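Glideosome-associated protein 50 (Plasmodium falciparum 3D7, PDB 3TGH) serves in the glideosome for parasite gliding and host-cell invasion, and may assemble it and tether it to the inner membrane complex, on a purple acid phosphatase fold. Local coordinates at residues G10-D15 with I38-S43; G197-Y202 with S231-N236; Y206-S211 with G258-K263. All coordinates share one frame; numbering follows the deposited sequence.

Contact 1 of 3, residues G10-D15 with I38-S43; sequences GDWGKD and IVSPGS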
ATOM      1  N   GLY A  10       3.562   5.993   3.706  1.00 23.00           N
ATOM      2  CA  GLY A  10       2.229   6.016   4.326  1.00 22.99           C
ATOM      3  C   GLY A  10       1.979   7.182   5.258  1.00 21.78           C
ATOM      4  O   GLY A  10       2.903   7.672   5.906  1.00 23.47           O
ATOM      5  N   ASP A  11       0.730   7.645   5.302  1.00 22.02           N
ATOM      6  CA  ASP A  11       0.297   8.686   6.248  1.00 23.43           C
ATOM      7  C   ASP A  11       1.181   9.930   6.170  1.00 24.59           C
ATOM      8  O   ASP A  11       1.623  10.482   7.184  1.00 25.26           O
ATOM      9  CB  ASP A  11       0.269   8.096   7.652  1.00 23.15           C
ATOM     10  CG  ASP A  11      -0.733   6.960   7.774  1.00 26.69           C
ATOM     11  OD1 ASP A  11      -1.937   7.246   7.910  1.00 29.23           O
ATOM     12  OD2 ASP A  11      -0.326   5.786   7.732  1.00 30.69           O
ATOM     13  N   TRP A  12       1.382  10.370   4.936  1.00 23.04           N
ATOM     14  CA  TRP A  12       2.449  11.299   4.560  1.00 22.61           C
ATOM     15  C   TRP A  12       1.978  12.754   4.461  1.00 24.47           C
ATOM     16  O   TRP A  12       2.793  13.685   4.486  1.00 28.31           O
ATOM     17  CB  TRP A  12       3.061  10.832   3.220  1.00 22.72           C
ATOM     18  CG  TRP A  12       2.012  10.539   2.195  1.00 24.41           C
ATOM     19  CD1 TRP A  12       1.518   9.309   1.858  1.00 23.57           C
ATOM     20  CD2 TRP A  12       1.285  11.493   1.409  1.00 23.41           C
ATOM     21  NE1 TRP A  12       0.528   9.437   0.910  1.00 22.85           N
ATOM     22  CE2 TRP A  12       0.378  10.767   0.605  1.00 21.78           C
ATOM     23  CE3 TRP A  12       1.326  12.888   1.289  1.00 21.88           C
ATOM     24  CZ2 TRP A  12      -0.494  11.388  -0.283  1.00 24.05           C
ATOM     25  CZ3 TRP A  12       0.461  13.508   0.390  1.00 22.16           C
ATOM     26  CH2 TRP A  12      -0.441  12.757  -0.378  1.00 23.77           C
ATOM     27  N   GLY A  13       0.666  12.958   4.356  1.00 24.66           N
ATOM     28  CA  GLY A  13       0.120  14.280   4.046  1.00 25.36           C
ATOM     29  C   GLY A  13      -0.137  15.191   5.225  1.00 27.71           C
ATOM     30  O   GLY A  13      -1.289  15.389   5.618  1.00 27.39           O
ATOM     31  N   LYS A  14       0.939  15.758   5.760  1.00 28.56           N
ATOM     32  CA  LYS A  14       0.864  16.746   6.829  1.00 31.66           C
ATOM     33  C   LYS A  14       2.119  17.619   6.782  1.00 32.39           C
ATOM     34  O   LYS A  14       3.219  17.112   6.580  1.00 31.28           O
ATOM     35  CB  LYS A  14       0.759  16.057   8.185  1.00 32.89           C
ATOM     36  CG  LYS A  14       0.472  17.016   9.347  1.00 35.62           C
ATOM     37  CD  LYS A  14       0.320  16.290  10.670  1.00 43.27           C
ATOM     38  CE  LYS A  14       0.004  17.276  11.797  1.00 47.90           C
ATOM     39  NZ  LYS A  14      -0.182  16.597  13.111  1.00 52.55           N
ATOM     40  N   ASP A  15       1.948  18.925   6.955  1.00 33.94           N
ATOM     41  CA  ASP A  15       3.075  19.856   6.908  1.00 37.25           C
ATOM     42  C   ASP A  15       3.845  19.811   8.232  1.00 37.21           C
ATOM     43  O   ASP A  15       3.507  20.507   9.192  1.00 39.69           O
ATOM     44  CB  ASP A  15       2.590  21.278   6.600  1.00 39.74           C
ATOM     45  CG  ASP A  15       3.731  22.284   6.476  1.00 45.69           C
ATOM     46  OD1 ASP A  15       4.878  21.884   6.175  1.00 49.15           O
ATOM     47  OD2 ASP A  15       3.469  23.489   6.680  1.00 51.95           O
ATOM     48  N   ILE A  38       5.479   3.756  -6.781  1.00 22.71           N
ATOM     49  CA  ILE A  38       5.264   3.966  -5.355  1.00 21.68           C
ATOM     50  C   ILE A  38       3.891   3.418  -4.999  1.00 22.11           C
ATOM     51  O   ILE A  38       2.933   3.560  -5.767  1.00 22.21           O
ATOM     52  CB  ILE A  38       5.331   5.473  -5.004  1.00 22.04           C
ATOM     53  CG1 ILE A  38       6.687   6.071  -5.407  1.00 26.13           C
ATOM     54  CG2 ILE A  38       5.050   5.704  -3.518  1.00 23.44           C
ATOM     55  CD1 ILE A  38       6.634   7.585  -5.646  1.00 24.08           C
ATOM     56  N   VAL A  39       3.786   2.791  -3.829  1.00 22.33           N
ATOM     57  CA  VAL A  39       2.495   2.466  -3.250  1.00 21.78           C
ATOM     58  C   VAL A  39       2.356   3.252  -1.955  1.00 21.54           C
ATOM     59  O   VAL A  39       3.353   3.536  -1.282  1.00 22.73           O
ATOM     60  CB  VAL A  39       2.305   0.951  -2.967  1.00 23.06           C
ATOM     61  CG1 VAL A  39       2.470   0.125  -4.247  1.00 23.02           C
ATOM     62  CG2 VAL A  39       3.262   0.461  -1.872  1.00 26.00           C
ATOM     63  N   SER A  40       1.125   3.593  -1.597  1.00 20.26           N
ATOM     64  CA  SER A  40       0.881   4.381  -0.387  1.00 21.14           C
ATOM     65  C   SER A  40      -0.139   3.733   0.539  1.00 21.79           C
ATOM     66  O   SER A  40      -1.338   3.852   0.303  1.00 22.60           O
ATOM     67  CB  SER A  40       0.426   5.787  -0.766  1.00 21.56           C
ATOM     68  OG  SER A  40       0.222   6.583   0.392  1.00 22.31           O
ATOM     69  N   PRO A  41       0.338   3.024   1.581  1.00 20.63           N
ATOM     70  CA  PRO A  41      -0.562   2.502   2.588  1.00 22.32           C
ATOM     71  C   PRO A  41      -1.011   3.613   3.529  1.00 21.75           C
ATOM     72  O   PRO A  41      -0.646   4.775   3.354  1.00 19.23           O
ATOM     73  CB  PRO A  41       0.297   1.458   3.305  1.00 22.67           C
ATOM     74  CG  PRO A  41       1.656   2.020   3.255  1.00 23.26           C
ATOM     75  CD  PRO A  41       1.746   2.715   1.913  1.00 22.19           C
ATOM     76  N   GLY A  42      -1.824   3.264   4.509  1.00 22.97           N
ATOM     77  CA  GLY A  42      -2.308   4.241   5.472  1.00 24.60           C
ATOM     78  C   GLY A  42      -3.224   5.269   4.846  1.00 23.31           C
ATOM     79  O   GLY A  42      -3.850   5.014   3.816  1.00 23.41           O
ATOM     80  N   SER A  43      -3.298   6.435   5.470  1.00 22.82           N
ATOM     81  CA  SER A  43      -4.027   7.569   4.908  1.00 23.78           C
ATOM     82  C   SER A  43      -3.117   8.368   3.975  1.00 23.33           C
ATOM     83  O   SER A  43      -1.892   8.215   3.992  1.00 24.51           O
ATOM     84  CB  SER A  43      -4.550   8.482   6.020  1.00 23.98           C
ATOM     85  OG  SER A  43      -5.568   7.842   6.773  1.00 25.35           O
TER
HETATM   86  O   HOH W   1      -4.468   6.265   8.557  1.00 18.38           O
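Asp-11 reaches across to the turn at Gly-42 and Ser-43, and its carboxylate makes the straightest of the three direct hydrogen bonds between the segments. With chi1 at -62° the group stands beside its own backbone N, which brings OD1 to within 2.9 Å of Ser-43 N. The angle at the hydrogen is 165°, although the N-H comes in from above the carboxylate plane. Beside this bond a water donates to Asp-11 OD1 and accepts from Ser-43 OG, which is also bonded to Arg-83 N. The other oxygen, OD2, lies 3.4 Å from Gly-42 CA and accepts the backbone N-H of His-233, so one carboxylate fixes two separate turns. A weak return bond runs from Asp-11 N to Ser-43 O. Here packing is close: Gly-10 CA sits 3.3 Å from Pro-41 O, and Gly-42, at positive phi, offers no side chain where OD2 passes.

The indole of Trp-12 extends the tight region. Its NE1 meets Ser-40 OG at 2.9 Å, with the hydroxyl almost in the ring plane, and the bond is appreciably bent (135°). Ser-40 OG is also bonded to Leu-9 O, while Phe-45 meets Trp-12 edge-to-face.

The loose side begins beyond the inverse gamma turn at Gly-13, where the chain leaves its partner: Lys-14, partly exposed, lies against Ile-46 and Met-255, and Asp-15 is exposed.

Residues 10-13 form the GDWG sequence of purple acid phosphatases, a signature that in active relatives supplies a metal ligand; here its aspartate is engaged by backbone N-H groups. The contact lies at the C-terminal ends of neighbouring parallel strands 4-8 and 37-40, joined by helix 17-32 in a beta-alpha-beta crossover, with strand 75-78 on the far side of 37-40.

Contact 2 of 3, residues G197-Y202 with S231-N236; sequences GDQPIY and SGHDNN. With CO (cobalt (II) ion), chain G.
His-233 offers its imidazole to two side chains that come at it from different directions, Asp-198 at the edge and Gln-199 over a face. At the edge, ND1 donates to Asp-198 OD2 at 3.1 Å, with a weaker branch to OD1. The acceptor lies close to the ring plane, yet the carboxylate is turned 47° from it, and OD2 is met on its syn side but well out of the carboxylate plane. Thr-82 N also binds OD2, which steadies this second-shell aspartate. Gln-199 is bent at chi2 (65°), which carries OE1 over the centre of the ring, 3.6 Å above its plane; amide and ring are inclined by 53°.

The GHDNN sequence after strand 228-231 corresponds to the GHxH motif of the family, with asparagine (Asn-235) in place of the second histidine. His-233 is a metal ligand here: NE2 binds cobalt at 2.2 Å, the other ligands being four waters. One of these donates to Gln-199 OE1 at 2.6 Å, and the amide is held from its other end, where NE2 donates to Pro-200 O in the carbonyl plane and is also bonded to Ser-207 OG.

Behind the imidazole the two loops are joined by their backbones, Gly-232 N donating to Asp-198 O at 2.9 Å. The ring of Pro-200 packs over this join, its CB 3.2 Å from Ser-231 OG and its CD beside Gly-232 O.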
ATOM      1  N   GLY A 197      -3.061  -1.562   2.309  1.00 20.60           N
ATOM      2  CA  GLY A 197      -4.247  -1.001   2.937  1.00 20.98           C
ATOM      3  C   GLY A 197      -3.886  -0.003   4.020  1.00 22.84           C
ATOM      4  O   GLY A 197      -2.704   0.337   4.205  1.00 22.75           O
ATOM      5  N   ASP A 198      -4.899   0.460   4.744  1.00 20.91           N
ATOM      6  CA  ASP A 198      -4.695   1.441   5.815  1.00 19.82           C
ATOM      7  C   ASP A 198      -4.441   0.741   7.172  1.00 22.10           C
ATOM      8  O   ASP A 198      -3.347   0.833   7.732  1.00 21.53           O
ATOM      9  CB  ASP A 198      -5.890   2.395   5.892  1.00 19.55           C
ATOM     10  CG  ASP A 198      -5.835   3.315   7.104  1.00 23.07           C
ATOM     11  OD1 ASP A 198      -4.729   3.773   7.457  1.00 24.36           O
ATOM     12  OD2 ASP A 198      -6.899   3.600   7.685  1.00 24.46           O
ATOM     13  N   GLN A 199      -5.450   0.041   7.675  1.00 24.59           N
ATOM     14  CA  GLN A 199      -5.398  -0.565   9.004  1.00 23.47           C
ATOM     15  C   GLN A 199      -4.623  -1.897   9.020  1.00 22.94           C
ATOM     16  O   GLN A 199      -4.955  -2.821   8.272  1.00 23.09           O
ATOM     17  CB  GLN A 199      -6.829  -0.776   9.522  1.00 25.66           C
ATOM     18  CG  GLN A 199      -6.947  -1.551  10.815  1.00 27.06           C
ATOM     19  CD  GLN A 199      -6.341  -0.832  11.995  1.00 30.26           C
ATOM     20  OE1 GLN A 199      -6.698   0.309  12.290  1.00 27.73           O
ATOM     21  NE2 GLN A 199      -5.430  -1.507  12.698  1.00 27.69           N
ATOM     22  N   PRO A 200      -3.600  -2.011   9.891  1.00 23.29           N
ATOM     23  CA  PRO A 200      -2.922  -3.306  10.050  1.00 24.64           C
ATOM     24  C   PRO A 200      -3.784  -4.368  10.721  1.00 25.80           C
ATOM     25  O   PRO A 200      -4.650  -4.051  11.538  1.00 26.10           O
ATOM     26  CB  PRO A 200      -1.719  -2.988  10.949  1.00 25.20           C
ATOM     27  CG  PRO A 200      -1.956  -1.650  11.497  1.00 28.41           C
ATOM     28  CD  PRO A 200      -2.909  -0.934  10.610  1.00 24.24           C
ATOM     29  N   ILE A 201      -3.521  -5.623  10.372  1.00 24.39           N
ATOM     30  CA  ILE A 201      -4.064  -6.764  11.080  1.00 25.66           C
ATOM     31  C   ILE A 201      -3.290  -6.921  12.393  1.00 28.05           C
ATOM     32  O   ILE A 201      -3.887  -7.066  13.461  1.00 28.84           O
ATOM     33  CB  ILE A 201      -3.932  -8.049  10.244  1.00 25.38           C
ATOM     34  CG1 ILE A 201      -4.803  -7.959   8.992  1.00 29.18           C
ATOM     35  CG2 ILE A 201      -4.296  -9.284  11.091  1.00 26.33           C
ATOM     36  CD1 ILE A 201      -4.469  -9.013   7.927  1.00 27.04           C
ATOM     37  N   TYR A 202      -1.959  -6.890  12.294  1.00 28.46           N
ATOM     38  CA  TYR A 202      -1.077  -7.041  13.448  1.00 29.90           C
ATOM     39  C   TYR A 202      -0.184  -5.819  13.555  1.00 31.26           C
ATOM     40  O   TYR A 202       0.380  -5.369  12.557  1.00 28.68           O
ATOM     41  CB  TYR A 202      -0.205  -8.284  13.303  1.00 29.53           C
ATOM     42  CG  TYR A 202      -0.947  -9.597  13.310  1.00 33.02           C
ATOM     43  CD1 TYR A 202      -1.891  -9.891  14.295  1.00 32.51           C
ATOM     44  CD2 TYR A 202      -0.674 -10.572  12.353  1.00 33.94           C
ATOM     45  CE1 TYR A 202      -2.557 -11.107  14.303  1.00 35.99           C
ATOM     46  CE2 TYR A 202      -1.330 -11.791  12.359  1.00 37.28           C
ATOM     47  CZ  TYR A 202      -2.264 -12.056  13.337  1.00 35.59           C
ATOM     48  OH  TYR A 202      -2.914 -13.266  13.330  1.00 39.32           O
ATOM     49  N   SER A 231       0.626  -1.970   5.458  1.00 21.38           N
ATOM     50  CA  SER A 231      -0.376  -1.075   6.013  1.00 21.71           C
ATOM     51  C   SER A 231       0.294   0.155   6.615  1.00 21.11           C
ATOM     52  O   SER A 231       1.522   0.268   6.631  1.00 23.28           O
ATOM     53  CB  SER A 231      -1.209  -1.818   7.059  1.00 25.81           C
ATOM     54  OG  SER A 231      -0.378  -2.314   8.082  1.00 30.76           O
ATOM     55  N   GLY A 232      -0.527   1.087   7.077  1.00 21.58           N
ATOM     56  CA  GLY A 232      -0.055   2.313   7.694  1.00 22.75           C
ATOM     57  C   GLY A 232      -0.833   2.502   8.978  1.00 22.85           C
ATOM     58  O   GLY A 232      -0.859   1.606   9.819  1.00 23.40           O
ATOM     59  N   HIS A 233      -1.466   3.662   9.111  1.00 24.27           N
ATOM     60  CA  HIS A 233      -2.387   3.975  10.207  1.00 25.44           C
ATOM     61  C   HIS A 233      -1.656   4.237  11.514  1.00 25.76           C
ATOM     62  O   HIS A 233      -1.772   5.315  12.082  1.00 25.79           O
ATOM     63  CB  HIS A 233      -3.434   2.874  10.393  1.00 25.22           C
ATOM     64  CG  HIS A 233      -4.624   3.321  11.172  1.00 26.17           C
ATOM     65  ND1 HIS A 233      -5.777   3.780  10.570  1.00 30.88           N
ATOM     66  CD2 HIS A 233      -4.835   3.398  12.506  1.00 28.79           C
ATOM     67  CE1 HIS A 233      -6.652   4.110  11.504  1.00 33.05           C
ATOM     68  NE2 HIS A 233      -6.103   3.891  12.684  1.00 28.50           N
ATOM     69  N   ASP A 234      -0.924   3.241  11.994  1.00 27.42           N
ATOM     70  CA  ASP A 234      -0.004   3.439  13.106  1.00 27.77           C
ATOM     71  C   ASP A 234       1.256   4.125  12.581  1.00 26.92           C
ATOM     72  O   ASP A 234       1.844   3.692  11.589  1.00 28.10           O
ATOM     73  CB  ASP A 234       0.319   2.105  13.777  1.00 27.90           C
ATOM     74  CG  ASP A 234      -0.868   1.541  14.544  1.00 28.31           C
ATOM     75  OD1 ASP A 234      -1.683   2.342  15.054  1.00 29.87           O
ATOM     76  OD2 ASP A 234      -0.994   0.300  14.646  1.00 31.45           O
ATOM     77  N   ASN A 235       1.654   5.207  13.243  1.00 27.44           N
ATOM     78  CA  ASN A 235       2.718   6.073  12.750  1.00 27.87           C
ATOM     79  C   ASN A 235       4.086   5.582  13.184  1.00 27.86           C
ATOM     80  O   ASN A 235       4.776   6.212  13.997  1.00 29.63           O
ATOM     81  CB  ASN A 235       2.484   7.523  13.173  1.00 27.96           C
ATOM     82  CG  ASN A 235       1.141   8.050  12.720  1.00 32.11           C
ATOM     83  OD1 ASN A 235       0.405   8.637  13.509  1.00 29.62           O
ATOM     84  ND2 ASN A 235       0.804   7.826  11.448  1.00 26.53           N
ATOM     85  N   ASN A 236       4.458   4.437  12.625  1.00 26.95           N
ATOM     86  CA  ASN A 236       5.723   3.789  12.917  1.00 26.77           C
ATOM     87  C   ASN A 236       6.082   2.853  11.777  1.00 28.18           C
ATOM     88  O   ASN A 236       5.319   2.718  10.800  1.00 26.02           O
ATOM     89  CB  ASN A 236       5.652   3.035  14.257  1.00 27.91           C
ATOM     90  CG  ASN A 236       4.580   1.960  14.275  1.00 28.07           C
ATOM     91  OD1 ASN A 236       3.496   2.166  14.815  1.00 31.29           O
ATOM     92  ND2 ASN A 236       4.878   0.807  13.692  1.00 30.13           N
TER
HETATM   93 CO    CO G  21      -7.316   3.799  14.501  1.00 50.06          CO
HETATM   94  O   HOH W   2      -7.415   1.401  14.553  1.00 30.64           O
HETATM   95  O   HOH W   3      -7.830   5.736  14.376  1.00 38.45           O
HETATM   96  O   HOH W   4      -9.404   3.689  13.223  1.00 33.82           O
HETATM   97  O   HOH W   5      -5.550   4.062  15.948  1.00 33.30           O

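Contact 3 of 3, residues Y206-S211 with G258-K263; sequences YSRGSS and GKSGMK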
ATOM      1  N   TYR A 206       0.059   1.956  18.022  1.00 33.52           N
ATOM      2  CA  TYR A 206      -1.057   2.466  18.839  1.00 34.76           C
ATOM      3  C   TYR A 206      -2.362   1.672  18.715  1.00 35.04           C
ATOM      4  O   TYR A 206      -2.993   1.347  19.723  1.00 33.29           O
ATOM      5  CB  TYR A 206      -1.316   3.942  18.530  1.00 36.44           C
ATOM      6  CG  TYR A 206      -2.360   4.571  19.422  1.00 44.14           C
ATOM      7  CD1 TYR A 206      -2.100   4.808  20.770  1.00 50.97           C
ATOM      8  CD2 TYR A 206      -3.613   4.921  18.926  1.00 49.88           C
ATOM      9  CE1 TYR A 206      -3.059   5.383  21.600  1.00 53.83           C
ATOM     10  CE2 TYR A 206      -4.581   5.496  19.750  1.00 52.76           C
ATOM     11  CZ  TYR A 206      -4.295   5.724  21.080  1.00 55.41           C
ATOM     12  OH  TYR A 206      -5.246   6.291  21.895  1.00 61.26           O
ATOM     13  N   SER A 207      -2.756   1.347  17.489  1.00 31.41           N
ATOM     14  CA  SER A 207      -4.014   0.630  17.261  1.00 31.90           C
ATOM     15  C   SER A 207      -3.989  -0.795  17.813  1.00 31.89           C
ATOM     16  O   SER A 207      -5.034  -1.359  18.099  1.00 32.59           O
ATOM     17  CB  SER A 207      -4.346   0.582  15.761  1.00 29.56           C
ATOM     18  OG  SER A 207      -3.569  -0.401  15.090  1.00 31.35           O
ATOM     19  N   ARG A 208      -2.794  -1.371  17.931  1.00 32.90           N
ATOM     20  CA  ARG A 208      -2.599  -2.772  18.314  1.00 35.13           C
ATOM     21  C   ARG A 208      -3.176  -3.782  17.313  1.00 34.00           C
ATOM     22  O   ARG A 208      -3.381  -4.951  17.646  1.00 33.52           O
ATOM     23  CB  ARG A 208      -3.124  -3.035  19.741  1.00 39.15           C
ATOM     24  CG  ARG A 208      -2.218  -2.462  20.806  1.00 45.81           C
ATOM     25  CD  ARG A 208      -1.032  -3.385  21.031  1.00 54.40           C
ATOM     26  NE  ARG A 208       0.162  -2.679  21.480  1.00 61.35           N
ATOM     27  CZ  ARG A 208       1.349  -3.256  21.660  1.00 65.95           C
ATOM     28  NH1 ARG A 208       1.512  -4.559  21.431  1.00 67.42           N
ATOM     29  NH2 ARG A 208       2.383  -2.528  22.071  1.00 67.69           N
ATOM     30  N   GLY A 209      -3.391  -3.346  16.074  1.00 31.50           N
ATOM     31  CA  GLY A 209      -3.945  -4.221  15.050  1.00 31.02           C
ATOM     32  C   GLY A 209      -5.457  -4.227  15.054  1.00 30.85           C
ATOM     33  O   GLY A 209      -6.091  -3.343  15.633  1.00 31.88           O
ATOM     34  N   SER A 210      -6.025  -5.242  14.413  1.00 30.57           N
ATOM     35  CA  SER A 210      -7.467  -5.379  14.262  1.00 29.36           C
ATOM     36  C   SER A 210      -7.877  -6.847  14.336  1.00 30.58           C
ATOM     37  O   SER A 210      -7.626  -7.608  13.402  1.00 28.71           O
ATOM     38  CB  SER A 210      -7.906  -4.784  12.915  1.00 28.62           C
ATOM     39  OG  SER A 210      -9.289  -4.971  12.703  1.00 30.00           O
ATOM     40  N   SER A 211      -8.522  -7.246  15.435  1.00 31.07           N
ATOM     41  CA  SER A 211      -9.039  -8.616  15.546  1.00 32.85           C
ATOM     42  C   SER A 211     -10.101  -8.893  14.477  1.00 30.68           C
ATOM     43  O   SER A 211     -10.219 -10.017  13.977  1.00 30.10           O
ATOM     44  CB  SER A 211      -9.583  -8.900  16.959  1.00 35.20           C
ATOM     45  OG  SER A 211     -10.609  -7.986  17.322  1.00 41.67           O
ATOM     46  N   GLY A 258       5.568   7.023  19.437  1.00 61.40           N
ATOM     47  CA  GLY A 258       6.679   6.280  20.044  1.00 64.86           C
ATOM     48  C   GLY A 258       6.572   4.769  20.063  1.00 65.88           C
ATOM     49  O   GLY A 258       5.780   4.188  19.333  1.00 63.49           O
ATOM     50  N   LYS A 259       7.367   4.129  20.920  1.00 69.26           N
ATOM     51  CA  LYS A 259       7.519   2.664  20.880  1.00 69.59           C
ATOM     52  C   LYS A 259       6.291   1.853  21.331  1.00 71.17           C
ATOM     53  O   LYS A 259       6.203   0.653  21.040  1.00 69.68           O
ATOM     54  CB  LYS A 259       8.778   2.222  21.647  1.00 71.28           C
ATOM     55  CG  LYS A 259       9.971   1.862  20.750  1.00 67.83           C
ATOM     56  CD  LYS A 259      10.474   3.038  19.902  1.00 63.06           C
ATOM     57  CE  LYS A 259      11.571   2.584  18.947  1.00 59.53           C
ATOM     58  NZ  LYS A 259      11.929   3.610  17.930  1.00 50.64           N
ATOM     59  N   SER A 260       5.353   2.506  22.023  1.00 74.35           N
ATOM     60  CA  SER A 260       4.141   1.853  22.544  1.00 75.92           C
ATOM     61  C   SER A 260       4.492   0.865  23.659  1.00 79.40           C
ATOM     62  O   SER A 260       5.611   0.883  24.180  1.00 82.21           O
ATOM     63  CB  SER A 260       3.366   1.149  21.420  1.00 73.63           C
ATOM     64  OG  SER A 260       2.058   0.802  21.839  1.00 75.48           O
ATOM     65  N   GLY A 261       3.533   0.015  24.027  1.00 80.11           N
ATOM     66  CA  GLY A 261       3.733  -0.981  25.082  1.00 81.73           C
ATOM     67  C   GLY A 261       4.583  -2.170  24.653  1.00 79.67           C
ATOM     68  O   GLY A 261       5.618  -2.004  24.004  1.00 79.09           O
ATOM     69  N   MET A 262       4.138  -3.373  25.012  1.00 78.53           N
ATOM     70  CA  MET A 262       4.903  -4.598  24.757  1.00 76.07           C
ATOM     71  C   MET A 262       4.802  -5.020  23.285  1.00 68.89           C
ATOM     72  O   MET A 262       3.709  -5.081  22.729  1.00 67.73           O
ATOM     73  CB  MET A 262       4.409  -5.728  25.670  1.00 80.24           C
ATOM     74  CG  MET A 262       4.535  -5.418  27.166  1.00 86.96           C
ATOM     75  SD  MET A 262       3.829  -6.687  28.241  1.00 95.15           S
ATOM     76  CE  MET A 262       4.020  -5.924  29.853  1.00 99.41           C
ATOM     77  N   LYS A 263       5.943  -5.322  22.670  1.00 62.97           N
ATOM     78  CA  LYS A 263       5.990  -5.686  21.250  1.00 57.74           C
ATOM     79  C   LYS A 263       5.210  -6.968  20.975  1.00 53.48           C
ATOM     80  O   LYS A 263       5.143  -7.861  21.823  1.00 52.09           O
ATOM     81  CB  LYS A 263       7.439  -5.892  20.782  1.00 58.82           C
ATOM     82  CG  LYS A 263       8.371  -4.695  20.965  1.00 61.99           C
ATOM     83  CD  LYS A 263       8.014  -3.534  20.049  1.00 59.89           C
ATOM     84  CE  LYS A 263       8.930  -2.342  20.290  1.00 62.02           C
ATOM     85  NZ  LYS A 263      10.363  -2.674  20.046  1.00 62.63           N
TER
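Arg-208 spans the gap to the 258-263 loop with a side chain that touches only near its end. From CB the chain turns beside its own backbone N (chi1 -74°) and bends again at chi2, and along this aliphatic part CB, CG and CD meet no atom of the other loop closely. The first approach is at NE, 4.0 Å from Ser-260 OG. CZ then comes to 3.2 Å from Met-262 O, the carbonyl on which the head of the arginine closes. NH1 lies 2.6 Å from Met-262 O in a short, bent bond, nearly in line with the C=O while the oxygen is tilted 18° out of the guanidinium plane. A weak bond also runs from NH2 to Met-262 O, 3.0 Å, so both terminal nitrogens turn to the one carbonyl, NH2 only weakly.

The contact joins two exposed surface loops, one ahead of helix 211-216 and the other ahead of strand 267-271. Two hydroxyl motifs shape the first. Ser-207 OG accepts from Gly-209 N at 3.1 Å in an ST turn, and Ser-210 is the N-cap of the helix, its OG bonded to Leu-213 N. Arg-208 itself lies at positive phi between them.

NH2 has a further weak partner in Ser-260 OG, 3.4 Å away, reached along a fairly straight N-H. Ser-260 directs its CB toward the arginine loop, whereas the side chain of Met-262 leads away and leaves its backbone carbonyl to do the bonding. Tyr-206, at the margin, has its nearest side-chain atom about 6 Å from the bound cobalt.

In the fold
From the N terminus, contact 1 closes first, bringing the loops after strands 4-8 and 37-40 together across helix 17-32. It is complete before contact 2 opens, so the two stand in series. Contacts 2 and 3 cross: 197-202 and 206-211 belong to one long loop before helix 211-216, and their partners follow in the same order, after strand 228-231 and ahead of strand 267-271. Contacts 1 and 2 meet where Gly-42 N approaches Gly-197 O, linking the two beta sheets at their loop ends. Contact 3 lies outward, touching contact 2 through Ser-207 and Asp-234 but staying about 10 Å from contact 1 between nearest atoms.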